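PDB 3B48: phosphoenolpyruvate--glycerone phosphotransferase from Enterococcus faecalis, which probably acts as the DhaM phosphoryl donor of a dihydroxyacetone kinase complex, passing a phosphoryl group from phosphoenolpyruvate through histidines towards dihydroxyacetone. Local coordinates for residues B[6-11]-B[68-73]; B[17-22]-B[36-41]; B[52-57]-B[78-83]. One frame throughout, in Å; residues are numbered along the deposited sequence. Where two conformers were deposited one is given.

Contact 1 of 3, residues B[6-11]-B[68-73]; sequences ADILLV and LIFADL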
# COMPACT_ATOMS: atom_id res chain seq x y z
N ALA B 6 17.22 -2.10 -12.54
CA ALA B 6 16.16 -1.39 -11.84
C ALA B 6 16.16 -1.63 -10.33
O ALA B 6 16.49 -2.72 -9.84
CB ALA B 6 14.82 -1.72 -12.43
N ASP B 7 15.84 -0.56 -9.61
CA ASP B 7 15.58 -0.63 -8.18
C ASP B 7 14.25 0.03 -7.88
O ASP B 7 13.88 1.04 -8.51
CB ASP B 7 16.68 0.08 -7.39
CG ASP B 7 18.05 -0.51 -7.61
OD1 ASP B 7 18.45 -0.60 -8.79
OD2 ASP B 7 18.74 -0.85 -6.62
N ILE B 8 13.54 -0.57 -6.93
CA ILE B 8 12.32 -0.01 -6.37
C ILE B 8 12.60 0.52 -4.98
O ILE B 8 13.04 -0.21 -4.07
CB ILE B 8 11.19 -1.05 -6.28
CG1 ILE B 8 10.72 -1.46 -7.69
CG2 ILE B 8 10.01 -0.51 -5.45
CD1 ILE B 8 9.93 -2.73 -7.71
N LEU B 9 12.34 1.81 -4.82
CA LEU B 9 12.56 2.46 -3.53
C LEU B 9 11.19 2.83 -2.96
O LEU B 9 10.38 3.54 -3.61
CB LEU B 9 13.47 3.69 -3.64
CG LEU B 9 14.95 3.63 -4.07
CD1 LEU B 9 15.16 3.13 -5.54
CD2 LEU B 9 15.56 5.03 -3.88
N LEU B 10 10.97 2.29 -1.75
CA LEU B 10 9.72 2.31 -1.03
C LEU B 10 9.84 3.28 0.14
O LEU B 10 10.53 2.99 1.12
CB LEU B 10 9.40 0.91 -0.48
CG LEU B 10 9.41 -0.27 -1.47
CD1 LEU B 10 9.34 -1.57 -0.68
CD2 LEU B 10 8.21 -0.15 -2.34
N VAL B 11 9.15 4.42 0.02
CA VAL B 11 9.15 5.46 1.07
C VAL B 11 7.81 5.53 1.84
O VAL B 11 6.75 5.46 1.27
CB VAL B 11 9.52 6.83 0.47
CG1 VAL B 11 9.82 7.83 1.59
CG2 VAL B 11 10.72 6.64 -0.50
N LEU B 68 13.22 3.72 -9.32
CA LEU B 68 11.76 3.94 -9.22
C LEU B 68 11.30 4.20 -7.80
O LEU B 68 11.46 3.34 -6.91
CB LEU B 68 10.98 2.74 -9.79
CG LEU B 68 11.51 2.05 -11.06
CD1 LEU B 68 10.40 1.22 -11.69
CD2 LEU B 68 12.15 2.99 -12.10
N ILE B 69 10.77 5.40 -7.57
CA ILE B 69 10.40 5.85 -6.21
C ILE B 69 8.89 5.81 -5.96
O ILE B 69 8.14 6.50 -6.64
CB ILE B 69 11.02 7.27 -5.86
CG1 ILE B 69 12.50 7.16 -5.51
CG2 ILE B 69 10.36 7.86 -4.65
CD1 ILE B 69 13.43 7.01 -6.67
N PHE B 70 8.47 4.97 -5.01
CA PHE B 70 7.09 4.91 -4.54
C PHE B 70 6.96 5.45 -3.09
O PHE B 70 7.80 5.17 -2.24
CB PHE B 70 6.54 3.48 -4.60
CG PHE B 70 6.68 2.83 -5.93
CD1 PHE B 70 5.57 2.63 -6.74
CD2 PHE B 70 7.93 2.44 -6.41
CE1 PHE B 70 5.71 2.04 -7.99
CE2 PHE B 70 8.06 1.83 -7.65
CZ PHE B 70 6.95 1.64 -8.44
N ALA B 71 5.92 6.24 -2.84
CA ALA B 71 5.60 6.72 -1.50
C ALA B 71 4.11 6.51 -1.24
O ALA B 71 3.32 6.36 -2.18
CB ALA B 71 5.98 8.20 -1.32
N ASP B 72 3.72 6.45 0.02
CA ASP B 72 2.29 6.42 0.30
C ASP B 72 1.74 7.83 0.49
O ASP B 72 0.94 8.31 -0.31
CB ASP B 72 1.95 5.50 1.46
CG ASP B 72 2.87 5.69 2.70
OD1 ASP B 72 3.58 6.73 2.86
OD2 ASP B 72 2.85 4.75 3.55
N LEU B 73 2.18 8.51 1.55
CA LEU B 73 1.46 9.65 2.04
C LEU B 73 2.37 10.65 2.73
O LEU B 73 3.43 10.29 3.28
CB LEU B 73 0.43 9.20 3.09
CG LEU B 73 -0.70 8.18 2.80
CD1 LEU B 73 -0.99 7.45 4.06
CD2 LEU B 73 -1.97 8.86 2.24

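Contact 2 of 3, residues B[17-22]-B[36-41]; sequences ITDGIK and IHSLGG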
# COMPACT_ATOMS: atom_id res chain seq x y z
N ILE B 17 5.63 -1.05 7.11
CA ILE B 17 5.01 -1.13 5.77
C ILE B 17 6.06 -1.48 4.69
O ILE B 17 5.91 -2.49 3.99
CB ILE B 17 4.20 0.17 5.37
CG1 ILE B 17 2.98 0.33 6.28
CG2 ILE B 17 3.81 0.12 3.91
CD1 ILE B 17 2.17 1.62 6.07
N THR B 18 7.13 -0.70 4.58
CA THR B 18 8.11 -0.93 3.53
C THR B 18 8.88 -2.25 3.66
O THR B 18 9.27 -2.83 2.64
CB THR B 18 9.12 0.25 3.39
OG1 THR B 18 9.90 0.37 4.58
CG2 THR B 18 8.40 1.57 3.18
N ASP B 19 9.16 -2.69 4.90
CA ASP B 19 9.78 -4.00 5.11
C ASP B 19 8.77 -5.08 4.68
O ASP B 19 9.12 -6.05 4.03
CB ASP B 19 10.11 -4.26 6.61
CG ASP B 19 11.30 -3.47 7.14
OD1 ASP B 19 12.21 -3.05 6.41
OD2 ASP B 19 11.34 -3.31 8.36
N GLY B 20 7.52 -4.91 5.08
CA GLY B 20 6.45 -5.85 4.75
C GLY B 20 6.25 -6.01 3.26
O GLY B 20 6.08 -7.13 2.76
N ILE B 21 6.28 -4.89 2.54
CA ILE B 21 6.15 -4.90 1.07
C ILE B 21 7.31 -5.68 0.44
O ILE B 21 7.10 -6.55 -0.41
CB ILE B 21 6.18 -3.50 0.47
CG1 ILE B 21 4.96 -2.68 0.86
CG2 ILE B 21 6.29 -3.55 -1.06
CD1 ILE B 21 5.10 -1.23 0.35
N LYS B 22 8.53 -5.37 0.88
CA LYS B 22 9.75 -5.97 0.34
C LYS B 22 9.76 -7.48 0.56
O LYS B 22 9.96 -8.28 -0.38
CB LYS B 22 10.99 -5.30 0.93
CG LYS B 22 12.30 -6.11 0.78
CD LYS B 22 13.50 -5.21 1.11
CE LYS B 22 14.81 -5.98 1.19
NZ LYS B 22 15.33 -6.39 -0.14
N ILE B 36 14.82 -4.18 -4.43
CA ILE B 36 13.85 -3.43 -3.61
C ILE B 36 14.57 -2.89 -2.38
O ILE B 36 15.27 -3.63 -1.72
CB ILE B 36 12.67 -4.32 -3.10
CG1 ILE B 36 12.04 -5.16 -4.22
CG2 ILE B 36 11.60 -3.50 -2.42
CD1 ILE B 36 11.57 -4.37 -5.42
N HIS B 37 14.37 -1.61 -2.07
CA HIS B 37 14.95 -1.00 -0.88
C HIS B 37 13.79 -0.62 0.07
O HIS B 37 12.87 0.09 -0.34
CB HIS B 37 15.78 0.24 -1.26
CG HIS B 37 16.89 -0.04 -2.23
ND1 HIS B 37 18.18 -0.33 -1.82
CD2 HIS B 37 16.91 -0.12 -3.58
CE1 HIS B 37 18.94 -0.53 -2.88
NE2 HIS B 37 18.19 -0.42 -3.96
N SER B 38 13.83 -1.13 1.31
CA SER B 38 12.88 -0.70 2.32
C SER B 38 13.37 0.60 2.95
O SER B 38 14.33 0.61 3.74
CB SER B 38 12.67 -1.78 3.40
OG SER B 38 11.84 -1.27 4.43
N LEU B 39 12.72 1.71 2.59
CA LEU B 39 13.16 3.02 3.07
C LEU B 39 12.17 3.77 3.95
O LEU B 39 12.25 4.99 4.08
CB LEU B 39 13.67 3.90 1.91
CG LEU B 39 14.72 3.30 0.94
CD1 LEU B 39 15.01 4.28 -0.14
CD2 LEU B 39 16.03 2.86 1.63
N GLY B 40 11.27 3.04 4.58
CA GLY B 40 10.35 3.63 5.55
C GLY B 40 10.98 4.02 6.89
O GLY B 40 11.94 3.41 7.35
N GLY B 41 10.40 5.03 7.54
CA GLY B 41 10.83 5.41 8.85
C GLY B 41 11.89 6.49 8.84
O GLY B 41 12.46 6.83 7.80

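Contact 3 of 3, residues B[52-57]-B[78-83]; sequences MKIIDT and LSSELA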
# COMPACT_ATOMS: atom_id res chain seq x y z
N MSE B 52 17.26 11.71 3.03
CA MSE B 52 18.65 11.28 2.99
C MSE B 52 18.79 9.74 2.86
O MSE B 52 19.82 9.25 2.44
CB MSE B 52 19.39 11.81 4.21
CG MSE B 52 20.88 12.10 3.99
SE MSE B 52 21.20 13.50 2.64
CE MSE B 52 20.35 15.01 3.54
N LYS B 53 17.74 9.01 3.17
CA LYS B 53 17.73 7.53 2.93
C LYS B 53 17.73 7.17 1.44
O LYS B 53 18.47 6.29 1.02
CB LYS B 53 16.57 6.85 3.69
CG LYS B 53 16.72 7.01 5.21
CD LYS B 53 15.57 6.39 5.96
CE LYS B 53 15.93 5.01 6.49
NZ LYS B 53 14.73 4.36 7.08
N ILE B 54 16.93 7.92 0.69
CA ILE B 54 16.87 7.88 -0.76
C ILE B 54 18.20 8.33 -1.38
O ILE B 54 18.79 7.58 -2.17
CB ILE B 54 15.72 8.78 -1.31
CG1 ILE B 54 14.39 8.47 -0.59
CG2 ILE B 54 15.56 8.61 -2.81
CD1 ILE B 54 13.17 9.36 -0.95
N ILE B 55 18.69 9.52 -0.99
CA ILE B 55 19.96 10.05 -1.49
C ILE B 55 21.10 9.06 -1.26
O ILE B 55 21.78 8.67 -2.21
CB ILE B 55 20.36 11.45 -0.87
CG1 ILE B 55 19.23 12.50 -0.94
CG2 ILE B 55 21.68 12.00 -1.49
CD1 ILE B 55 18.75 12.79 -2.30
N ASP B 56 21.35 8.67 -0.01
CA ASP B 56 22.37 7.67 0.29
C ASP B 56 22.19 6.37 -0.52
O ASP B 56 23.14 5.85 -1.07
CB ASP B 56 22.37 7.34 1.78
CG ASP B 56 22.92 8.47 2.64
OD1 ASP B 56 23.79 9.27 2.18
OD2 ASP B 56 22.48 8.55 3.81
N THR B 57 20.96 5.86 -0.60
CA THR B 57 20.67 4.67 -1.40
C THR B 57 21.10 4.83 -2.86
O THR B 57 21.84 4.00 -3.38
CB THR B 57 19.19 4.27 -1.28
OG1 THR B 57 18.89 3.99 0.10
CG2 THR B 57 18.90 3.06 -2.11
N LEU B 78 6.70 14.25 0.14
CA LEU B 78 7.61 15.39 0.19
C LEU B 78 9.08 14.96 0.16
O LEU B 78 9.88 15.52 -0.62
CB LEU B 78 7.32 16.29 1.41
CG LEU B 78 8.22 17.53 1.48
CD1 LEU B 78 7.92 18.52 0.34
CD2 LEU B 78 8.11 18.23 2.83
N SER B 79 9.44 13.97 0.99
CA SER B 79 10.82 13.45 1.06
C SER B 79 11.32 12.87 -0.28
O SER B 79 12.51 13.00 -0.62
CB SER B 79 10.93 12.42 2.19
OG SER B 79 12.01 11.52 1.99
N SER B 80 10.42 12.23 -1.03
CA SER B 80 10.70 11.77 -2.38
C SER B 80 10.93 12.89 -3.41
O SER B 80 11.71 12.72 -4.34
CB SER B 80 9.54 10.91 -2.87
OG SER B 80 9.51 9.75 -2.12
N GLU B 81 10.23 14.01 -3.22
CA GLU B 81 10.36 15.18 -4.10
C GLU B 81 11.61 15.99 -3.78
O GLU B 81 12.30 16.45 -4.69
CB GLU B 81 9.11 16.10 -4.07
CG GLU B 81 7.81 15.41 -4.50
CD GLU B 81 6.50 16.15 -4.14
OE1 GLU B 81 6.49 17.13 -3.35
OE2 GLU B 81 5.46 15.73 -4.66
N LEU B 82 11.87 16.19 -2.48
CA LEU B 82 13.06 16.93 -2.03
C LEU B 82 14.39 16.23 -2.33
O LEU B 82 15.41 16.89 -2.52
CB LEU B 82 13.00 17.23 -0.54
CG LEU B 82 11.86 18.07 0.08
CD1 LEU B 82 11.94 17.96 1.58
CD2 LEU B 82 11.91 19.54 -0.37
N ALA B 83 14.36 14.90 -2.39
CA ALA B 83 15.54 14.10 -2.69
C ALA B 83 15.99 14.33 -4.11
O ALA B 83 17.18 14.43 -4.37
CB ALA B 83 15.26 12.60 -2.46

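Contact 1 of 3, residues B[6-11]-B[68-73]
Ile8, Leu9 and Leu10 lie beside Leu68, Ile69 and Phe70 where the two inner strands of the four-stranded parallel sheet run together, the centre of the alpha/beta fold of this mannose-type EIIA family. Successive backbone bonds stitch them. Asp7 O accepts from Leu68 N at 2.9 Å, and Leu9 N turns to Leu68 O at 2.7 Å. Leu9 O takes Phe70 N at 2.8 Å, and Val11 N reaches Phe70 O at 2.7 Å; beyond that the link from Asp72 N to Val11 O is weak. The strand axes diverge by 21°.

Side chains alternate between two faces. Val11, Ile69 and Ala71 look towards helix 75-84 and Leu9, on the same face, towards Ile54 of helix 51-60; here Leu9 CD2 meets Ile69 CD1 at an oblique crossing, 4.0 Å apart. Ile8, Leu10 and Phe70 look towards helix 102-113. Asp7 spends its carboxylate outside the pair, on a salt bridge to Arg65 and a hydrogen bond to His37. Ile8 CG2 lies 3.7 Å from CD2 of the Phe70 ring, while Leu9 O lies in the ring plane at its edge, 3.9 Å from the same Phe70 CD2.

Contact 2 of 3, residues B[17-22]-B[36-41]
Ser38 OG sits between two side chains of the helix: it donates to Asp19 OD1 at 2.7 Å and lies 2.5 Å from Thr18 OG1, a close hydroxyl pair, probably hydrogen-bonded, though the Thr18 proton could also go to Lys15 O. The serine hydroxyl comes to that carboxylate from above, 46° out of its plane. Holding OG anti to the backbone N (chi1 174°) swings the Ser38 hydroxyl out of the strand and over to the helix. Thr18 OG1 is also an acceptor, for Gly40 N at 3.0 Å, a firm tie to the loop beyond the strand.

One turn further along, Lys22 lies alongside Ile36, the two side chains running in opposite directions, with Lys22 CB 3.9 Å from Ile36 CG2. This is the helix and second strand of the beta-alpha-beta unit 6-11, 15-27, 35-38, antiparallel as that crossover requires. A bend at the last torsion of Lys22 brings NZ to Ile36 O at 3.2 Å, tilted 28° from the carbonyl plane, while the ammonium also makes a salt bridge with Glu26. Behind the first shell, Thr18 and Ile36 both rest on Leu10 of the central strand, and Asp19 packs against Met16 of the second subunit.

Contact 3 of 3, residues B[52-57]-B[78-83]
Ile54 and Ile55 of helix 51-60 meet helix 75-84 through three small residues: Ser79, Ser80 and Ala83. The segment axes come within 9.0 Å of each other at 44°, an apolar helix-helix packing in which the isoleucines reach across to short side chains and bare backbone.

The first residue touched is Ser79, whose carbonyl O is 3.7 Å from Ile54 CD1. That methyl gets so far because the Ile54 side chain is extended at its second torsion (chi2 176°), pointing CD1 into the opposite helix instead of folding it back.

Ser80 comes next and touches the same methyl, next to Ser79 O, with Ile54 CD1 standing 3.7 Å from Ser80 CA and 3.9 Å from Ser80 OG. The hydroxyl is engaged within its own helix, bonded to Ala76 O, so it can face the methyl with its polar needs met. Ser80 O in turn accepts from the Tyr95 hydroxyl.

One turn later Ala83 CB meets both isoleucines. It lies 4.0 Å from Ile54 CB and only 3.5 Å from Ile55 CD1, a tight carbon pair. Ile55 is folded at its second torsion (chi2 -58°), which carries CD1 over to the alanine, where it also presses on Ala83 O at 3.1 Å.

Both helices lie on one side of the parallel sheet. Ile54 continues down onto Leu9 and Val11 of strand 6-11, Ser80 onto Val11, Ile69 and Ala71, and Ala83 joins Ile54 against Tyr95 of edge strand 95-97. Ile55 also touches Met86 and Leu87 in the loop after helix 75-84, while on that helix Trp134 of the second subunit packs on Ser80 and hydrogen-bonds to Glu81 through its indole N-H.

How the contacts relate
Contact 1 is the middle of the sheet and the other two flank it, their centres 9 Å (contact 2) and 10 Å (contact 3) from its own and 14 Å from each other. Strand 35-38 joins contact 2 to it: His37 N probably hydrogen-bonds Ile8 O at 2.8 Å, and Ile36 packs on Ile8. Helix 15-27 lies on the face of Ile8, Leu10 and Phe70, contact 3 on the other, that of Leu9, Val11 and Ile69. Contacts 2 and 3 meet at the end of strand 35-38, where Leu39 CD2 is 3.4 Å from Thr57 OG1. As in relatives, the phosphorylated histidine is expected in the loop just after strand 6-11. All three contacts also touch the second subunit.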